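Local atomic coordinates of uncharacterized protein (PDB entry 6R1J), a protein that forms the AhlC component of AHL, a tripartite alpha-pore-forming toxin of Aeromonas hydrophila, and probably acts with its partner components in perforating membranes. Residues Thr104-Ala109 and Gly212-Arg217; Val37-Ala42 and Asn110-Gln115; Gly74-Glu79 and Glu245-Phe250; Ala83-Val88 and Ala233-Asp238; Asp139-Glu144 and Ser181-Gln186. The protein carries 3 engineered substitutions. All blocks are in the same frame, centred on the assembly; numbering follows the deposited sequence.

Interaction 1. Residues Thr104-Ala109 and Gly212-Arg217; sequences TASQSA and GSLIDR
S106 and I215 stand opposite each other where two long helices run nearly antiparallel, their short segment axes 9.9 Å apart at an angle of 152°, with the CA atoms of S106 and I215 6.4 Å apart. I215 carries the contact. From CB its two branches part, one to Q107 and one to S106. The short branch ends at CG2, which lies against CG of Q107 at 4.0 Å. The long branch turns to S106: I215 CG1 presses on S106 CB at 3.5 Å, tighter than ordinary carbon contact, and its tip CD1 passes on to the backbone of the same serine, 3.7 Å from S106 O. With CG1 anti to the carbonyl carbon (chi1 -74°), the long branch lies over S106 while CG2, anti to the backbone N, faces Q107. L214 contributes one methyl, CD2, which comes 3.9 Å from S106 OG. That hydroxyl is already engaged within its own helix, where it is hydrogen-bonded to T102 O, so it can lie beside a leucine in a buried setting. L103 and N110 also touch I215, while L44 of helix 28-70 packs on S106 and L45 on L214. S9 of helix 5-21 reaches L214, so helices 78-157 and 163-236 meet here with two further helices laid against them.

Interaction 2. Residues Val37-Ala42 and Asn110-Gln115; sequences VGEVVA and NDRITQ
V37 and I113 mark the closest backbone approach of segments 37-42 and 110-115, with 8.3 Å between their CA atoms; both segments are helical, the first with a wider pi-type turn at 40-42. Such spacing leaves the contact to side-chain ends. I113 extends CG1 anti to its carbonyl carbon (chi1 -58°), and the terminal CD1 meets V37 CG1 at 3.8 Å, the two side chains crossing at about a right angle. At the exposed margin, E39 and R112 are oppositely charged, but E39 OE1 and R112 NH2 stay 4.3 Å apart, too far for a direct salt bridge. One water lies between them: it accepts from R112 NH2 at 3.1 Å and donates to E39 OE1 over 2.5 Å, a limb so unusually short that its exact length is doubtful. Inward, F207 of helix 163-236 packs on both V37 and I113, and E17 and Q21 of helix 5-21 touch V37, placing the pair among four helices.

Interaction 3. Residues Gly74-Glu79 and Glu245-Phe250; sequences GPFNPE and ELARLF
F76 reaches from the loop ahead of helix 78-157 to two side chains of helix 244-264, A247 and R248. Its ring atom CD2 lies 4.0 Å from A247 CB, while the far end of the ring meets the arginine, F76 CE2 being 3.8 Å from R248 NH2. The guanidinium comes in obliquely, its plane 34° from that of the ring, and the two side chains cross at about a right angle. R248 gets there by running straight from the backbone and then bending at chi3 (-60°), which turns the guanidinium towards the loop. Two backbone carbonyls hold it in place: NH2 is hydrogen-bonded to N72 O and NH1 to L70 O, so the arginine ties helix 244-264 to the last residue of helix 28-70 (L70) and the loop just beyond it (N72). L81 packs on both F76 and A247. Beyond lie residues of a second subunit, with L163 of that copy on R248. On the loop side, after F76 comes N77, at the N-cap of helix 78-157. N77 OD1 accepts from E79 N at 3.0 Å (N-H...O angle 139°), and A80 N is hydrogen-bonded to the same oxygen. This is a classic asparagine N-cap, followed by P78 in the first turn, and it opens the long helix 78-157 at the link between two antiparallel helices of the bundle.

Interaction 4. Residues Ala83-Val88 and Ala233-Asp238; sequences AFVDLV and ANVARD
A236, whose methyl meets V85, also offers its carbonyl oxygen to K82 NZ, a hydrogen bond that joins its backbone to the turn before V85; within segment 83-88 the shortest polar bond is V88 N to F84 O, 2.8 Å. Between the segments the contact is apolar and rests on V85, which forks over two neighbouring residues. One prong, CG1, is anti to the backbone N (chi1 170°) and abuts A236 CB at 3.5 Å, closer than carbons usually sit. The other, V85 CG2, lies against V235 CG1 at 3.6 Å, with V235 CB almost as near at 3.7 Å, the two valines crossing at a slant. V235 likewise holds its CG1 anti to the backbone N (chi1 -179°), and it is this methyl that meets V85. The backbones are correspondingly close, the CA atoms of V85 and A236 lying 6.3 Å apart. Both valines are buried, whereas A236 is partly exposed. Further up helix 163-236, I232 also packs on V85. F250 and F251 of helix 244-264 lie against V235, and F251 also meets the ring of F84, itself packed on L66 of helix 28-70, so the valine pair sits inside a four-helix arrangement.

Interaction 5. Residues Asp139-Glu144 and Ser181-Gln186; sequences DGARQE and SSLEGQ
R142 and E184 are joined by a salt bridge between the two arms of a long helical hairpin, helices 78-157 and 163-236. R142 NH2 donates to E184 OE2 at 2.6 Å, with an N-H...O angle of 151°. The carboxylate oxygen lies at the edge of the guanidinium, within 2° of its plane, and receives the proton on its anti lone pair, away from the other oxygen. The planes of the two flat groups are turned 62° against each other, and one N-H, that of NH2, makes the bond. Both side chains leave their helices to one side and run extended towards the meeting point beside the apolar pair. Further in, the link is apolar and loose: A141 CB and L183 CD1 touch at 4.2 Å, and the CA atoms of A141 and L183, the nearest pair across the segments, are 8.6 Å apart. N137 and L138 extend this packing around L183, and K179 and V180 do so around A141. A second subunit comes near, with its Q8 NE2 hydrogen-bonded to G185 O. Within segment 181-186, Q186 NE2 donates to S182 OG at 3.0 Å, the acceptor lying in the amide plane.

All five contacts use helix 78-157, strung along an elongated helical chain. Interactions 3 and 4 adjoin at one end, centres 10 Å apart, F250 CD2 lying 3.4 Å from N234 O; interaction 5 lies on the opposite side of the chain's centre, its centre 80 Å from that of interaction 4. Interactions 1 and 2 meet near the middle, where A109 CB is 3.8 Å from V40 CG2. A sodium ion lies about 7 Å from the side chain of V37. D264, which with T224 forms a sodium site, has its O hydrogen-bonded to R217 NH2. R217 NH1 also forms a salt bridge with E184 OE1 of the second subunit, that subunit's copy of the glutamate that pairs with R142 in interaction 5.

Interaction 1. Residues Thr104-Ala109 and Gly212-Arg217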
# COMPACT_ATOMS: atom_id res chain seq x y z
N THR A 104 -16.77 -26.36 -2.25
CA THR A 104 -17.96 -25.59 -1.78
C THR A 104 -17.68 -24.99 -0.40
O THR A 104 -17.85 -23.79 -0.27
CB THR A 104 -19.23 -26.46 -1.78
OG1 THR A 104 -19.48 -26.80 -3.13
CG2 THR A 104 -20.44 -25.74 -1.23
N ALA A 105 -17.27 -25.79 0.59
CA ALA A 105 -16.97 -25.28 1.95
C ALA A 105 -15.92 -24.16 1.86
O ALA A 105 -16.07 -23.10 2.52
CB ALA A 105 -16.53 -26.38 2.87
N SER A 106 -14.89 -24.33 1.02
CA SER A 106 -13.82 -23.31 0.88
C SER A 106 -14.39 -22.01 0.30
O SER A 106 -14.11 -20.96 0.86
CB SER A 106 -12.67 -23.84 0.05
OG SER A 106 -12.06 -24.93 0.73
N GLN A 107 -15.09 -22.08 -0.82
CA GLN A 107 -15.66 -20.88 -1.46
C GLN A 107 -16.62 -20.16 -0.48
O GLN A 107 -16.58 -18.93 -0.45
CB GLN A 107 -16.36 -21.24 -2.76
CG GLN A 107 -15.36 -21.51 -3.87
CD GLN A 107 -16.03 -22.17 -5.04
OE1 GLN A 107 -17.04 -22.86 -4.87
NE2 GLN A 107 -15.48 -21.93 -6.22
N SER A 108 -17.44 -20.90 0.27
CA SER A 108 -18.38 -20.30 1.26
C SER A 108 -17.60 -19.46 2.25
O SER A 108 -17.93 -18.32 2.43
CB SER A 108 -19.18 -21.32 2.01
OG SER A 108 -19.95 -22.04 1.09
N ALA A 109 -16.62 -20.05 2.91
CA ALA A 109 -15.86 -19.37 3.96
C ALA A 109 -15.13 -18.16 3.36
O ALA A 109 -15.08 -17.08 4.02
CB ALA A 109 -14.90 -20.33 4.62
N GLY A 212 -7.40 -18.33 -1.62
CA GLY A 212 -7.70 -18.37 -3.06
C GLY A 212 -6.78 -19.37 -3.79
O GLY A 212 -7.23 -20.04 -4.74
N SER A 213 -5.50 -19.43 -3.42
CA SER A 213 -4.54 -20.37 -4.06
C SER A 213 -4.99 -21.80 -3.74
O SER A 213 -4.96 -22.66 -4.62
CB SER A 213 -3.15 -20.10 -3.62
OG SER A 213 -2.71 -18.87 -4.17
N LEU A 214 -5.41 -22.03 -2.50
CA LEU A 214 -5.95 -23.36 -2.09
C LEU A 214 -7.19 -23.70 -2.92
O LEU A 214 -7.26 -24.83 -3.47
CB LEU A 214 -6.20 -23.36 -0.59
CG LEU A 214 -6.77 -24.66 0.01
CD1 LEU A 214 -6.39 -24.77 1.48
CD2 LEU A 214 -8.29 -24.72 -0.14
N ILE A 215 -8.14 -22.78 -3.05
CA ILE A 215 -9.41 -23.01 -3.80
C ILE A 215 -9.10 -23.30 -5.27
O ILE A 215 -9.73 -24.18 -5.84
CB ILE A 215 -10.33 -21.80 -3.59
CG1 ILE A 215 -10.92 -21.84 -2.17
CG2 ILE A 215 -11.41 -21.69 -4.66
CD1 ILE A 215 -11.58 -20.51 -1.75
N ASP A 216 -8.21 -22.52 -5.89
CA ASP A 216 -7.87 -22.74 -7.32
C ASP A 216 -7.28 -24.17 -7.50
O ASP A 216 -7.60 -24.80 -8.47
CB ASP A 216 -6.91 -21.67 -7.85
CG ASP A 216 -7.48 -20.26 -7.92
OD1 ASP A 216 -8.74 -20.10 -7.85
OD2 ASP A 216 -6.66 -19.34 -7.99
N ARG A 217 -6.53 -24.66 -6.54
CA ARG A 217 -5.88 -26.00 -6.66
C ARG A 217 -6.92 -27.08 -6.40
O ARG A 217 -6.93 -28.07 -7.11
CB ARG A 217 -4.70 -26.16 -5.70
CG ARG A 217 -4.00 -27.51 -5.80
CD ARG A 217 -3.67 -27.92 -7.24
NE ARG A 217 -2.83 -26.93 -7.91
CZ ARG A 217 -1.48 -26.97 -8.02
NH1 ARG A 217 -0.84 -26.02 -8.66
NH2 ARG A 217 -0.77 -27.98 -7.53

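Interaction 2. Residues Val37-Ala42 and Asn110-Gln115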
# COMPACT_ATOMS: atom_id res chain seq x y z
N VAL A 37 -11.93 -17.50 10.22
CA VAL A 37 -10.58 -18.07 9.99
C VAL A 37 -10.26 -19.09 11.08
O VAL A 37 -9.56 -20.08 10.79
CB VAL A 37 -9.47 -17.02 9.86
CG1 VAL A 37 -9.76 -16.13 8.66
CG2 VAL A 37 -9.20 -16.22 11.10
N GLY A 38 -10.68 -18.85 12.31
CA GLY A 38 -10.51 -19.85 13.37
C GLY A 38 -11.13 -21.18 12.98
O GLY A 38 -10.45 -22.22 13.18
N GLU A 39 -12.36 -21.15 12.46
CA GLU A 39 -13.11 -22.35 12.02
C GLU A 39 -12.43 -22.97 10.79
O GLU A 39 -12.49 -24.18 10.63
CB GLU A 39 -14.56 -22.01 11.64
CG GLU A 39 -15.43 -21.57 12.80
CD GLU A 39 -16.69 -20.81 12.38
OE1 GLU A 39 -16.86 -20.53 11.15
OE2 GLU A 39 -17.51 -20.48 13.27
N VAL A 40 -11.89 -22.15 9.89
CA VAL A 40 -11.19 -22.68 8.67
C VAL A 40 -9.97 -23.48 9.13
O VAL A 40 -9.78 -24.57 8.62
CB VAL A 40 -10.80 -21.55 7.70
CG1 VAL A 40 -9.86 -22.03 6.62
CG2 VAL A 40 -12.03 -20.98 7.05
N VAL A 41 -9.18 -22.94 10.04
CA VAL A 41 -7.93 -23.57 10.52
C VAL A 41 -8.27 -24.83 11.33
O VAL A 41 -7.61 -25.87 11.10
CB VAL A 41 -7.06 -22.57 11.28
CG1 VAL A 41 -5.95 -23.27 12.06
CG2 VAL A 41 -6.51 -21.52 10.32
N ALA A 42 -9.30 -24.76 12.19
CA ALA A 42 -9.72 -25.88 13.07
C ALA A 42 -10.38 -27.02 12.29
O ALA A 42 -10.01 -28.15 12.51
CB ALA A 42 -10.68 -25.39 14.13
N ASN A 110 -14.47 -18.36 2.22
CA ASN A 110 -13.64 -17.29 1.61
C ASN A 110 -14.55 -16.12 1.19
O ASN A 110 -14.17 -14.97 1.38
CB ASN A 110 -12.83 -17.81 0.41
CG ASN A 110 -11.73 -16.85 0.01
OD1 ASN A 110 -11.01 -16.31 0.86
ND2 ASN A 110 -11.59 -16.66 -1.28
N ASP A 111 -15.70 -16.41 0.61
CA ASP A 111 -16.64 -15.35 0.16
C ASP A 111 -17.10 -14.48 1.35
O ASP A 111 -17.28 -13.28 1.15
CB ASP A 111 -17.83 -15.95 -0.58
CG ASP A 111 -17.46 -16.51 -1.95
OD1 ASP A 111 -16.31 -16.29 -2.40
OD2 ASP A 111 -18.29 -17.18 -2.52
N ARG A 112 -17.27 -15.07 2.54
CA ARG A 112 -17.68 -14.34 3.77
C ARG A 112 -16.51 -13.46 4.19
O ARG A 112 -16.73 -12.31 4.61
CB ARG A 112 -18.16 -15.28 4.89
CG ARG A 112 -19.53 -15.91 4.63
CD ARG A 112 -20.13 -16.51 5.89
NE ARG A 112 -19.17 -17.29 6.69
CZ ARG A 112 -18.92 -18.59 6.50
NH1 ARG A 112 -19.54 -19.25 5.53
NH2 ARG A 112 -18.06 -19.24 7.25
N ILE A 113 -15.27 -13.94 4.04
CA ILE A 113 -14.10 -13.08 4.33
C ILE A 113 -14.15 -11.87 3.41
O ILE A 113 -14.00 -10.75 3.92
CB ILE A 113 -12.74 -13.82 4.19
CG1 ILE A 113 -12.69 -15.04 5.12
CG2 ILE A 113 -11.66 -12.81 4.48
CD1 ILE A 113 -11.35 -15.75 5.19
N THR A 114 -14.33 -12.06 2.12
CA THR A 114 -14.35 -10.93 1.14
C THR A 114 -15.45 -9.91 1.52
O THR A 114 -15.19 -8.70 1.51
CB THR A 114 -14.70 -11.44 -0.25
OG1 THR A 114 -13.79 -12.47 -0.57
CG2 THR A 114 -14.71 -10.36 -1.30
N GLN A 115 -16.65 -10.37 1.85
CA GLN A 115 -17.77 -9.45 2.25
C GLN A 115 -17.39 -8.69 3.53
O GLN A 115 -17.55 -7.42 3.58
CB GLN A 115 -19.10 -10.22 2.28
CG GLN A 115 -19.51 -10.72 0.90
CD GLN A 115 -19.77 -9.59 -0.07
OE1 GLN A 115 -20.32 -8.56 0.30
NE2 GLN A 115 -19.39 -9.76 -1.33
O HOH W 1 -17.76 -18.36 10.21

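Interaction 3. Residues Gly74-Glu79 and Glu245-Phe250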
# COMPACT_ATOMS: atom_id res chain seq x y z
N GLY A 74 -3.29 -58.66 -27.52
CA GLY A 74 -4.44 -59.24 -28.25
C GLY A 74 -5.67 -58.37 -28.01
O GLY A 74 -5.55 -57.17 -27.81
N PRO A 75 -6.89 -58.95 -27.92
CA PRO A 75 -8.10 -58.14 -27.86
C PRO A 75 -8.65 -57.88 -26.45
O PRO A 75 -8.47 -58.72 -25.60
CB PRO A 75 -9.04 -59.08 -28.63
CG PRO A 75 -8.67 -60.47 -28.09
CD PRO A 75 -7.18 -60.39 -27.82
N PHE A 76 -9.29 -56.73 -26.22
CA PHE A 76 -10.03 -56.46 -24.96
C PHE A 76 -11.40 -57.17 -25.08
O PHE A 76 -12.11 -56.92 -26.08
CB PHE A 76 -10.14 -54.96 -24.66
CG PHE A 76 -8.88 -54.26 -24.20
CD1 PHE A 76 -8.48 -54.33 -22.87
CD2 PHE A 76 -8.12 -53.48 -25.08
CE1 PHE A 76 -7.33 -53.67 -22.44
CE2 PHE A 76 -6.98 -52.82 -24.65
CZ PHE A 76 -6.59 -52.91 -23.33
N ASN A 77 -11.65 -58.13 -24.18
CA ASN A 77 -12.93 -58.84 -23.93
C ASN A 77 -13.92 -57.75 -23.51
O ASN A 77 -13.77 -57.19 -22.43
CB ASN A 77 -12.71 -59.94 -22.89
CG ASN A 77 -13.90 -60.30 -22.03
OD1 ASN A 77 -15.01 -59.80 -22.22
ND2 ASN A 77 -13.66 -61.14 -21.05
N PRO A 78 -14.96 -57.45 -24.33
CA PRO A 78 -15.81 -56.27 -24.12
C PRO A 78 -16.61 -56.23 -22.81
O PRO A 78 -17.02 -55.14 -22.41
CB PRO A 78 -16.75 -56.31 -25.34
CG PRO A 78 -16.85 -57.78 -25.67
CD PRO A 78 -15.47 -58.33 -25.39
N GLU A 79 -16.80 -57.39 -22.17
CA GLU A 79 -17.51 -57.58 -20.88
C GLU A 79 -16.51 -57.27 -19.75
O GLU A 79 -16.94 -56.70 -18.74
CB GLU A 79 -18.10 -58.99 -20.82
CG GLU A 79 -18.96 -59.29 -19.59
CD GLU A 79 -18.22 -59.71 -18.32
OE1 GLU A 79 -17.00 -60.02 -18.41
OE2 GLU A 79 -18.86 -59.74 -17.25
N GLU A 245 -8.24 -50.96 -29.78
CA GLU A 245 -7.31 -49.81 -29.93
C GLU A 245 -7.96 -48.54 -29.35
O GLU A 245 -7.20 -47.61 -28.98
CB GLU A 245 -6.94 -49.66 -31.41
CG GLU A 245 -5.71 -48.80 -31.68
CD GLU A 245 -4.36 -49.48 -31.49
OE1 GLU A 245 -4.26 -50.38 -30.62
OE2 GLU A 245 -3.42 -49.13 -32.23
N LEU A 246 -9.30 -48.47 -29.31
CA LEU A 246 -10.02 -47.30 -28.74
C LEU A 246 -9.92 -47.37 -27.23
O LEU A 246 -9.60 -46.36 -26.61
CB LEU A 246 -11.48 -47.23 -29.19
CG LEU A 246 -11.71 -46.45 -30.48
CD1 LEU A 246 -13.18 -46.45 -30.84
CD2 LEU A 246 -11.18 -45.02 -30.36
N ALA A 247 -10.15 -48.55 -26.67
CA ALA A 247 -10.00 -48.77 -25.24
C ALA A 247 -8.58 -48.32 -24.87
O ALA A 247 -8.44 -47.62 -23.88
CB ALA A 247 -10.30 -50.19 -24.90
N ARG A 248 -7.57 -48.63 -25.69
CA ARG A 248 -6.15 -48.31 -25.41
C ARG A 248 -5.97 -46.79 -25.44
O ARG A 248 -5.25 -46.25 -24.59
CB ARG A 248 -5.26 -49.07 -26.40
CG ARG A 248 -3.76 -48.90 -26.22
CD ARG A 248 -2.96 -49.84 -27.12
NE ARG A 248 -3.35 -51.20 -26.77
CZ ARG A 248 -2.85 -51.86 -25.73
NH1 ARG A 248 -1.92 -51.30 -24.98
NH2 ARG A 248 -3.29 -53.08 -25.46
N LEU A 249 -6.61 -46.10 -26.39
CA LEU A 249 -6.53 -44.63 -26.51
C LEU A 249 -7.07 -43.96 -25.25
O LEU A 249 -6.34 -43.12 -24.69
CB LEU A 249 -7.31 -44.15 -27.73
CG LEU A 249 -7.25 -42.65 -28.00
CD1 LEU A 249 -5.95 -42.28 -28.69
CD2 LEU A 249 -8.45 -42.21 -28.84
N PHE A 250 -8.26 -44.36 -24.79
CA PHE A 250 -8.93 -43.74 -23.62
C PHE A 250 -8.23 -44.17 -22.33
O PHE A 250 -8.17 -43.35 -21.40
CB PHE A 250 -10.44 -43.99 -23.70
CG PHE A 250 -11.05 -43.21 -24.84
CD1 PHE A 250 -11.03 -41.82 -24.82
CD2 PHE A 250 -11.62 -43.84 -25.93
CE1 PHE A 250 -11.55 -41.08 -25.88
CE2 PHE A 250 -12.13 -43.09 -26.99
CZ PHE A 250 -12.09 -41.72 -26.96

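Interaction 4. Residues Ala83-Val88 and Ala233-Asp238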
# COMPACT_ATOMS: atom_id res chain seq x y z
N ALA A 83 -17.07 -54.23 -16.87
CA ALA A 83 -16.88 -54.49 -15.42
C ALA A 83 -15.82 -53.54 -14.81
O ALA A 83 -16.00 -53.12 -13.65
CB ALA A 83 -16.48 -55.91 -15.19
N PHE A 84 -14.73 -53.30 -15.54
CA PHE A 84 -13.59 -52.43 -15.12
C PHE A 84 -14.08 -50.97 -15.08
O PHE A 84 -13.96 -50.33 -14.01
CB PHE A 84 -12.38 -52.57 -16.07
CG PHE A 84 -11.20 -51.70 -15.70
CD1 PHE A 84 -10.46 -51.97 -14.57
CD2 PHE A 84 -10.88 -50.58 -16.45
CE1 PHE A 84 -9.41 -51.16 -14.20
CE2 PHE A 84 -9.83 -49.75 -16.08
CZ PHE A 84 -9.09 -50.06 -14.97
N VAL A 85 -14.64 -50.50 -16.21
CA VAL A 85 -15.22 -49.14 -16.36
C VAL A 85 -16.20 -48.92 -15.20
O VAL A 85 -16.08 -47.87 -14.52
CB VAL A 85 -15.86 -48.93 -17.74
CG1 VAL A 85 -16.66 -47.65 -17.80
CG2 VAL A 85 -14.81 -48.95 -18.85
N ASP A 86 -17.06 -49.91 -14.94
CA ASP A 86 -18.05 -49.83 -13.83
C ASP A 86 -17.30 -49.68 -12.52
O ASP A 86 -17.71 -48.83 -11.72
CB ASP A 86 -18.93 -51.07 -13.69
CG ASP A 86 -20.05 -51.22 -14.72
OD1 ASP A 86 -20.24 -50.27 -15.51
OD2 ASP A 86 -20.72 -52.29 -14.70
N LEU A 87 -16.31 -50.52 -12.25
CA LEU A 87 -15.56 -50.46 -10.98
C LEU A 87 -14.89 -49.07 -10.81
O LEU A 87 -14.95 -48.49 -9.69
CB LEU A 87 -14.53 -51.58 -10.98
CG LEU A 87 -13.60 -51.58 -9.78
CD1 LEU A 87 -14.37 -51.99 -8.53
CD2 LEU A 87 -12.39 -52.47 -10.02
N VAL A 88 -14.26 -48.55 -11.86
CA VAL A 88 -13.54 -47.23 -11.81
C VAL A 88 -14.58 -46.12 -11.60
O VAL A 88 -14.36 -45.29 -10.70
CB VAL A 88 -12.68 -46.99 -13.07
CG1 VAL A 88 -12.11 -45.57 -13.11
CG2 VAL A 88 -11.55 -48.01 -13.21
N ALA A 233 -15.40 -43.04 -19.43
CA ALA A 233 -16.74 -43.29 -20.01
C ALA A 233 -16.61 -43.52 -21.52
O ALA A 233 -17.46 -44.18 -22.07
CB ALA A 233 -17.68 -42.16 -19.67
N ASN A 234 -15.56 -43.01 -22.17
CA ASN A 234 -15.33 -43.24 -23.63
C ASN A 234 -14.83 -44.67 -23.91
O ASN A 234 -14.67 -45.00 -25.08
CB ASN A 234 -14.44 -42.16 -24.22
CG ASN A 234 -15.24 -40.89 -24.41
OD1 ASN A 234 -16.42 -40.96 -24.75
ND2 ASN A 234 -14.62 -39.75 -24.18
N VAL A 235 -14.62 -45.47 -22.87
CA VAL A 235 -14.34 -46.93 -22.99
C VAL A 235 -15.69 -47.66 -22.93
O VAL A 235 -15.87 -48.66 -23.66
CB VAL A 235 -13.38 -47.37 -21.86
CG1 VAL A 235 -13.04 -48.86 -21.95
CG2 VAL A 235 -12.12 -46.53 -21.85
N ALA A 236 -16.61 -47.17 -22.08
CA ALA A 236 -17.98 -47.70 -21.82
C ALA A 236 -18.89 -47.54 -23.05
O ALA A 236 -19.88 -48.29 -23.16
CB ALA A 236 -18.59 -46.99 -20.63
N ARG A 237 -18.60 -46.56 -23.91
CA ARG A 237 -19.37 -46.22 -25.13
C ARG A 237 -19.26 -47.36 -26.15
O ARG A 237 -20.19 -47.50 -26.97
CB ARG A 237 -18.85 -44.89 -25.66
CG ARG A 237 -19.64 -44.32 -26.83
CD ARG A 237 -18.94 -43.06 -27.29
NE ARG A 237 -17.62 -43.35 -27.84
CZ ARG A 237 -16.74 -42.44 -28.24
NH1 ARG A 237 -17.03 -41.15 -28.14
NH2 ARG A 237 -15.58 -42.82 -28.74
N ASP A 238 -18.16 -48.14 -26.10
CA ASP A 238 -17.91 -49.35 -26.95
C ASP A 238 -18.92 -50.44 -26.57
O ASP A 238 -19.67 -50.89 -27.47
CB ASP A 238 -16.48 -49.88 -26.78
CG ASP A 238 -15.38 -49.00 -27.37
OD1 ASP A 238 -15.73 -48.05 -28.11
OD2 ASP A 238 -14.18 -49.27 -27.09

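Interaction 5. Residues Asp139-Glu144 and Ser181-Gln186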
# COMPACT_ATOMS: atom_id res chain seq x y z
N ASP A 139 -8.10 22.78 13.85
CA ASP A 139 -7.59 24.00 13.16
C ASP A 139 -8.30 25.24 13.74
O ASP A 139 -7.60 26.19 14.18
CB ASP A 139 -7.79 23.92 11.64
CG ASP A 139 -6.96 22.87 10.89
OD1 ASP A 139 -6.01 22.29 11.50
OD2 ASP A 139 -7.24 22.64 9.68
N GLY A 140 -9.64 25.23 13.78
CA GLY A 140 -10.49 26.33 14.28
C GLY A 140 -10.34 26.61 15.78
O GLY A 140 -10.50 27.78 16.16
N ALA A 141 -10.06 25.60 16.62
CA ALA A 141 -9.90 25.80 18.09
C ALA A 141 -8.51 26.39 18.34
O ALA A 141 -8.32 27.05 19.39
CB ALA A 141 -10.12 24.53 18.87
N ARG A 142 -7.58 26.16 17.41
CA ARG A 142 -6.22 26.75 17.42
C ARG A 142 -6.34 28.24 17.12
O ARG A 142 -5.74 29.04 17.89
CB ARG A 142 -5.29 26.00 16.46
CG ARG A 142 -4.78 24.71 17.07
CD ARG A 142 -3.86 23.89 16.19
NE ARG A 142 -3.41 22.78 17.01
CZ ARG A 142 -2.89 21.64 16.55
NH1 ARG A 142 -2.76 21.43 15.26
NH2 ARG A 142 -2.54 20.70 17.41
N GLN A 143 -7.11 28.61 16.09
CA GLN A 143 -7.37 30.02 15.72
C GLN A 143 -8.05 30.74 16.89
O GLN A 143 -7.66 31.86 17.21
CB GLN A 143 -8.29 30.13 14.51
CG GLN A 143 -7.68 29.61 13.22
CD GLN A 143 -8.65 29.85 12.09
OE1 GLN A 143 -9.66 30.54 12.26
NE2 GLN A 143 -8.37 29.28 10.93
N GLU A 144 -9.03 30.08 17.51
CA GLU A 144 -9.82 30.59 18.66
C GLU A 144 -8.85 30.88 19.81
O GLU A 144 -8.99 31.95 20.44
CB GLU A 144 -10.93 29.57 18.96
CG GLU A 144 -12.02 30.04 19.90
CD GLU A 144 -13.12 29.01 20.15
OE1 GLU A 144 -13.94 29.25 21.05
OE2 GLU A 144 -13.16 27.96 19.44
N SER A 181 -6.70 20.38 23.35
CA SER A 181 -6.08 19.14 23.90
C SER A 181 -6.99 17.94 23.65
O SER A 181 -6.48 16.85 23.35
CB SER A 181 -5.75 19.26 25.37
OG SER A 181 -4.74 20.23 25.57
N SER A 182 -8.31 18.13 23.73
CA SER A 182 -9.29 17.04 23.52
C SER A 182 -9.27 16.63 22.03
O SER A 182 -9.16 15.44 21.75
CB SER A 182 -10.66 17.43 24.01
OG SER A 182 -11.59 16.38 23.81
N LEU A 183 -9.34 17.60 21.12
CA LEU A 183 -9.34 17.34 19.67
C LEU A 183 -8.00 16.73 19.24
O LEU A 183 -8.03 15.91 18.33
CB LEU A 183 -9.66 18.65 18.93
CG LEU A 183 -11.13 19.08 19.00
CD1 LEU A 183 -11.29 20.55 18.59
CD2 LEU A 183 -12.00 18.19 18.13
N GLU A 184 -6.88 17.09 19.86
CA GLU A 184 -5.58 16.47 19.50
C GLU A 184 -5.65 14.99 19.88
O GLU A 184 -5.20 14.14 19.09
CB GLU A 184 -4.41 17.14 20.21
CG GLU A 184 -4.06 18.51 19.67
CD GLU A 184 -3.11 19.34 20.53
OE1 GLU A 184 -2.91 19.02 21.72
OE2 GLU A 184 -2.58 20.31 19.99
N GLY A 185 -6.22 14.70 21.05
CA GLY A 185 -6.36 13.33 21.57
C GLY A 185 -7.29 12.53 20.69
O GLY A 185 -6.98 11.35 20.42
N GLN A 186 -8.40 13.14 20.24
CA GLN A 186 -9.38 12.49 19.34
C GLN A 186 -8.74 12.20 17.98
O GLN A 186 -8.99 11.11 17.43
CB GLN A 186 -10.62 13.36 19.18
CG GLN A 186 -11.45 13.42 20.45
CD GLN A 186 -12.58 14.41 20.31
OE1 GLN A 186 -13.34 14.36 19.35
NE2 GLN A 186 -12.69 15.30 21.29